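Histidine-containing phosphotransfer protein 2 (Oryza sativa, PDB 1YVI) relays phosphoryl groups through a histidine between cytokinin sensor histidine kinases and B-type response regulators, promoting cytokinin signalling. Local coordinates at residues L65-D76 against R102-C113. Residues are numbered along the deposited sequence; the frame is centred on the assembly and turned at random.
Sequences LEQPVVNFDKVD and RQFCQDKSRDGC
At one end of the HPt helical bundle, R110 and F72 tie the loop 66-71 to the turn around K108 and S109. R110 reaches out in the first turn of helix 110-142 to gather carbonyls at the end of helix 42-65 and in the loop after it: NH1 donates to L65 O (2.7 Å) and Q67 O (2.7 Å), NH2 again to Q67 O, gripped end-on, and weakly to P68 O. CG anti to the backbone N (chi1 177°) sends the chain out toward these oxygens, and a bend at chi3 turns the guanidinium edge onto them, while V70 CG2 lies against one face. Trimmed to an alanine here, the side chain could donate nothing, and the carbonyls of L65 and Q67 would probably lose these partners, leaving the loop freer to move.

The F72 ring is sandwiched between K108 CA, 3.6 Å from its centroid in a CH-pi contact, and V70 CG1 on the opposite face; C113 SG meets the edge. K108, with positive phi, closes a Schellman motif; S109 is the next N-cap, its short hydroxyl OG accepting from G112 N. Further along, small C105 lets V75 CG1 approach its SG to 3.7 Å. Oppositely charged D76 and R102 form a side-on salt bridge, NE to OD1 (2.9 Å, 168°) and NH2 to OD2, their planes 21° apart; a water links OD2 to R102 O.

Segments 72-76 and 102-106, at the ends of helices 72-89 and 92-106, run nearly antiparallel, V75 also touching I61 of helix 42-65 and L65 packing on L114 of helix 110-142.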
loop_
_atom_site.group_PDB
_atom_site.type_symbol
_atom_site.label_atom_id
_atom_site.label_comp_id
_atom_site.label_asym_id
_atom_site.label_seq_id
_atom_site.Cartn_x
_atom_site.Cartn_y
_atom_site.Cartn_z
ATOM N N LEU A 65 10.212 -17.162 0.291
ATOM C CA LEU A 65 11.574 -16.912 0.825
ATOM C C LEU A 65 11.977 -17.838 1.972
ATOM O O LEU A 65 13.161 -17.857 2.377
ATOM C CB LEU A 65 11.692 -15.453 1.281
ATOM C CG LEU A 65 11.629 -14.405 0.152
ATOM C CD1 LEU A 65 11.647 -12.968 0.754
ATOM C CD2 LEU A 65 12.802 -14.622 -0.829
ATOM N N GLU A 66 11.004 -18.592 2.473
ATOM C CA GLU A 66 11.179 -19.672 3.477
ATOM C C GLU A 66 11.514 -21.021 2.812
ATOM O O GLU A 66 11.833 -21.961 3.505
ATOM C CB GLU A 66 9.903 -19.790 4.354
ATOM C CG GLU A 66 9.757 -18.553 5.305
ATOM C CD GLU A 66 8.363 -18.327 5.953
ATOM O OE1 GLU A 66 7.538 -19.289 5.983
ATOM O OE2 GLU A 66 8.112 -17.151 6.450
ATOM N N GLN A 67 11.483 -21.125 1.474
ATOM C CA GLN A 67 11.680 -22.463 0.848
ATOM C C GLN A 67 13.159 -22.877 0.779
ATOM O O GLN A 67 14.012 -22.021 0.651
ATOM C CB GLN A 67 11.092 -22.520 -0.554
ATOM C CG GLN A 67 9.613 -22.226 -0.612
ATOM C CD GLN A 67 8.813 -23.074 0.359
ATOM O OE1 GLN A 67 8.800 -24.308 0.252
ATOM N NE2 GLN A 67 8.158 -22.418 1.335
ATOM N N PRO A 68 13.467 -24.194 0.830
ATOM C CA PRO A 68 14.883 -24.609 0.696
ATOM C C PRO A 68 15.524 -24.069 -0.576
ATOM O O PRO A 68 16.630 -23.562 -0.548
ATOM C CB PRO A 68 14.795 -26.167 0.617
ATOM C CG PRO A 68 13.577 -26.524 1.285
ATOM C CD PRO A 68 12.588 -25.362 1.048
ATOM N N VAL A 69 14.798 -24.162 -1.689
ATOM C CA VAL A 69 15.257 -23.568 -2.917
ATOM C C VAL A 69 14.307 -22.392 -3.226
ATOM O O VAL A 69 13.096 -22.574 -3.242
ATOM C CB VAL A 69 15.275 -24.652 -4.050
ATOM C CG1 VAL A 69 15.710 -24.073 -5.377
ATOM C CG2 VAL A 69 16.230 -25.838 -3.634
ATOM N N VAL A 70 14.840 -21.195 -3.410
ATOM C CA VAL A 70 13.960 -20.041 -3.598
ATOM C C VAL A 70 13.713 -19.898 -5.086
ATOM O O VAL A 70 14.665 -19.947 -5.894
ATOM C CB VAL A 70 14.558 -18.745 -3.041
ATOM C CG1 VAL A 70 13.672 -17.571 -3.423
ATOM C CG2 VAL A 70 14.646 -18.833 -1.514
ATOM N N ASN A 71 12.438 -19.737 -5.454
ATOM C CA ASN A 71 12.102 -19.464 -6.855
ATOM C C ASN A 71 12.140 -17.940 -6.998
ATOM O O ASN A 71 11.121 -17.292 -6.759
ATOM C CB ASN A 71 10.704 -19.976 -7.148
ATOM C CG ASN A 71 10.280 -19.727 -8.571
ATOM O OD1 ASN A 71 10.914 -18.984 -9.326
ATOM N ND2 ASN A 71 9.215 -20.402 -8.964
ATOM N N PHE A 72 13.299 -17.392 -7.397
ATOM C CA PHE A 72 13.468 -15.951 -7.497
ATOM C C PHE A 72 12.642 -15.320 -8.620
ATOM O O PHE A 72 12.291 -14.160 -8.544
ATOM C CB PHE A 72 14.975 -15.596 -7.630
ATOM C CG PHE A 72 15.755 -15.831 -6.351
ATOM C CD1 PHE A 72 15.589 -14.963 -5.277
ATOM C CD2 PHE A 72 16.601 -16.942 -6.214
ATOM C CE1 PHE A 72 16.259 -15.172 -4.056
ATOM C CE2 PHE A 72 17.296 -17.173 -5.005
ATOM C CZ PHE A 72 17.109 -16.261 -3.908
ATOM N N ASP A 73 12.341 -16.071 -9.672
ATOM C CA ASP A 73 11.483 -15.534 -10.735
ATOM C C ASP A 73 10.080 -15.247 -10.221
ATOM O O ASP A 73 9.515 -14.238 -10.590
ATOM C CB ASP A 73 11.355 -16.531 -11.878
ATOM C CG ASP A 73 12.644 -16.714 -12.634
ATOM O OD1 ASP A 73 13.450 -15.766 -12.750
ATOM O OD2 ASP A 73 12.780 -17.792 -13.192
ATOM N N LYS A 74 9.574 -16.112 -9.331
ATOM C CA LYS A 74 8.252 -15.960 -8.742
ATOM C C LYS A 74 8.219 -14.873 -7.660
ATOM O O LYS A 74 7.278 -14.063 -7.586
ATOM C CB LYS A 74 7.738 -17.307 -8.221
ATOM C CG LYS A 74 6.220 -17.294 -7.930
ATOM C CD LYS A 74 5.735 -18.705 -7.513
ATOM C CE LYS A 74 4.222 -18.694 -7.133
ATOM N NZ LYS A 74 3.651 -20.100 -7.099
ATOM N N VAL A 75 9.267 -14.790 -6.853
ATOM C CA VAL A 75 9.424 -13.597 -6.018
ATOM C C VAL A 75 9.338 -12.299 -6.791
ATOM O O VAL A 75 8.626 -11.351 -6.414
ATOM C CB VAL A 75 10.765 -13.690 -5.181
ATOM C CG1 VAL A 75 10.926 -12.416 -4.263
ATOM C CG2 VAL A 75 10.739 -15.004 -4.323
ATOM N N ASP A 76 10.091 -12.217 -7.858
ATOM C CA ASP A 76 10.172 -11.018 -8.668
ATOM C C ASP A 76 8.766 -10.718 -9.237
ATOM O O ASP A 76 8.301 -9.573 -9.219
ATOM C CB ASP A 76 11.184 -11.324 -9.776
ATOM C CG ASP A 76 11.787 -10.103 -10.422
ATOM O OD1 ASP A 76 11.482 -8.952 -10.084
ATOM O OD2 ASP A 76 12.590 -10.317 -11.352
ATOM N N ARG A 102 13.704 -5.778 -6.993
ATOM C CA ARG A 102 14.106 -6.615 -8.165
ATOM C C ARG A 102 15.592 -7.002 -8.194
ATOM O O ARG A 102 15.974 -8.064 -8.710
ATOM C CB ARG A 102 13.852 -5.895 -9.505
ATOM C CG ARG A 102 12.372 -5.656 -9.852
ATOM C CD ARG A 102 12.116 -5.609 -11.374
ATOM N NE ARG A 102 12.196 -6.929 -11.975
ATOM C CZ ARG A 102 12.635 -7.186 -13.205
ATOM N NH1 ARG A 102 13.013 -6.193 -14.011
ATOM N NH2 ARG A 102 12.699 -8.453 -13.631
ATOM N N GLN A 103 16.448 -6.072 -7.777
ATOM C CA GLN A 103 17.900 -6.329 -7.819
ATOM C C GLN A 103 18.277 -7.586 -6.988
ATOM O O GLN A 103 19.109 -8.362 -7.412
ATOM C CB GLN A 103 18.675 -5.108 -7.338
ATOM C CG GLN A 103 20.183 -5.278 -7.438
ATOM C CD GLN A 103 20.634 -5.418 -8.861
ATOM O OE1 GLN A 103 20.319 -4.572 -9.684
ATOM N NE2 GLN A 103 21.386 -6.488 -9.166
ATOM N N PHE A 104 17.677 -7.747 -5.818
ATOM C CA PHE A 104 17.912 -8.929 -4.957
ATOM C C PHE A 104 17.449 -10.221 -5.590
ATOM O O PHE A 104 18.019 -11.269 -5.326
ATOM C CB PHE A 104 17.335 -8.700 -3.564
ATOM C CG PHE A 104 17.712 -7.358 -3.000
ATOM C CD1 PHE A 104 19.093 -7.006 -2.849
ATOM C CD2 PHE A 104 16.753 -6.433 -2.682
ATOM C CE1 PHE A 104 19.447 -5.770 -2.395
ATOM C CE2 PHE A 104 17.107 -5.151 -2.217
ATOM C CZ PHE A 104 18.474 -4.825 -2.073
ATOM N N CYS A 105 16.405 -10.156 -6.426
ATOM C CA CYS A 105 15.974 -11.333 -7.241
ATOM C C CYS A 105 16.970 -11.650 -8.313
ATOM O O CYS A 105 17.337 -12.802 -8.487
ATOM C CB CYS A 105 14.615 -11.077 -7.891
ATOM S SG CYS A 105 13.313 -10.965 -6.659
ATOM N N GLN A 106 17.476 -10.614 -8.978
ATOM C CA GLN A 106 18.542 -10.797 -9.950
ATOM C C GLN A 106 19.826 -11.325 -9.331
ATOM O O GLN A 106 20.517 -12.139 -9.945
ATOM C CB GLN A 106 18.838 -9.480 -10.665
ATOM C CG GLN A 106 20.171 -9.528 -11.417
ATOM C CD GLN A 106 20.310 -8.455 -12.476
ATOM O OE1 GLN A 106 20.246 -7.252 -12.191
ATOM N NE2 GLN A 106 20.505 -8.892 -13.722
ATOM N N ASP A 107 20.161 -10.860 -8.120
ATOM C CA ASP A 107 21.346 -11.349 -7.389
ATOM C C ASP A 107 21.118 -12.730 -6.826
ATOM O O ASP A 107 22.042 -13.350 -6.274
ATOM C CB ASP A 107 21.684 -10.417 -6.200
ATOM C CG ASP A 107 22.200 -9.051 -6.644
ATOM O OD1 ASP A 107 22.473 -8.873 -7.860
ATOM O OD2 ASP A 107 22.281 -8.143 -5.785
ATOM N N LYS A 108 19.877 -13.197 -6.896
ATOM C CA LYS A 108 19.489 -14.445 -6.278
ATOM C C LYS A 108 19.925 -14.503 -4.796
ATOM O O LYS A 108 20.553 -15.446 -4.346
ATOM C CB LYS A 108 20.021 -15.635 -7.059
ATOM C CG LYS A 108 19.522 -15.647 -8.530
ATOM C CD LYS A 108 20.147 -16.834 -9.259
ATOM C CE LYS A 108 19.431 -17.160 -10.534
ATOM N NZ LYS A 108 19.586 -18.633 -10.839
ATOM N N SER A 109 19.566 -13.452 -4.052
ATOM C CA SER A 109 19.933 -13.310 -2.653
ATOM C C SER A 109 18.680 -13.424 -1.773
ATOM O O SER A 109 17.913 -12.488 -1.645
ATOM C CB SER A 109 20.522 -11.912 -2.456
ATOM O OG SER A 109 20.979 -11.728 -1.118
ATOM N N ARG A 110 18.512 -14.552 -1.118
ATOM C CA ARG A 110 17.393 -14.768 -0.219
ATOM C C ARG A 110 17.420 -13.700 0.885
ATOM O O ARG A 110 16.396 -13.081 1.206
ATOM C CB ARG A 110 17.549 -16.176 0.416
ATOM C CG ARG A 110 16.451 -16.472 1.437
ATOM C CD ARG A 110 16.814 -17.606 2.399
ATOM N NE ARG A 110 17.154 -18.875 1.723
ATOM C CZ ARG A 110 16.318 -19.879 1.463
ATOM N NH1 ARG A 110 15.035 -19.773 1.770
ATOM N NH2 ARG A 110 16.763 -20.993 0.872
ATOM N N ASP A 111 18.611 -13.468 1.452
ATOM C CA ASP A 111 18.749 -12.502 2.542
ATOM C C ASP A 111 18.492 -11.094 2.115
ATOM O O ASP A 111 17.883 -10.353 2.856
ATOM C CB ASP A 111 20.108 -12.628 3.245
ATOM C CG ASP A 111 20.222 -13.890 4.125
ATOM O OD1 ASP A 111 19.326 -14.795 4.189
ATOM O OD2 ASP A 111 21.260 -14.011 4.770
ATOM N N GLY A 112 18.864 -10.718 0.894
ATOM C CA GLY A 112 18.541 -9.393 0.383
ATOM C C GLY A 112 17.007 -9.219 0.189
ATOM O O GLY A 112 16.455 -8.184 0.503
ATOM N N CYS A 113 16.355 -10.232 -0.377
ATOM C CA CYS A 113 14.883 -10.273 -0.553
ATOM C C CYS A 113 14.213 -10.156 0.821
ATOM O O CYS A 113 13.267 -9.378 0.963
ATOM C CB CYS A 113 14.467 -11.580 -1.248
ATOM S SG CYS A 113 14.931 -11.612 -3.014
HETATM O O HOH W 1 15.138 -9.300 -11.484
#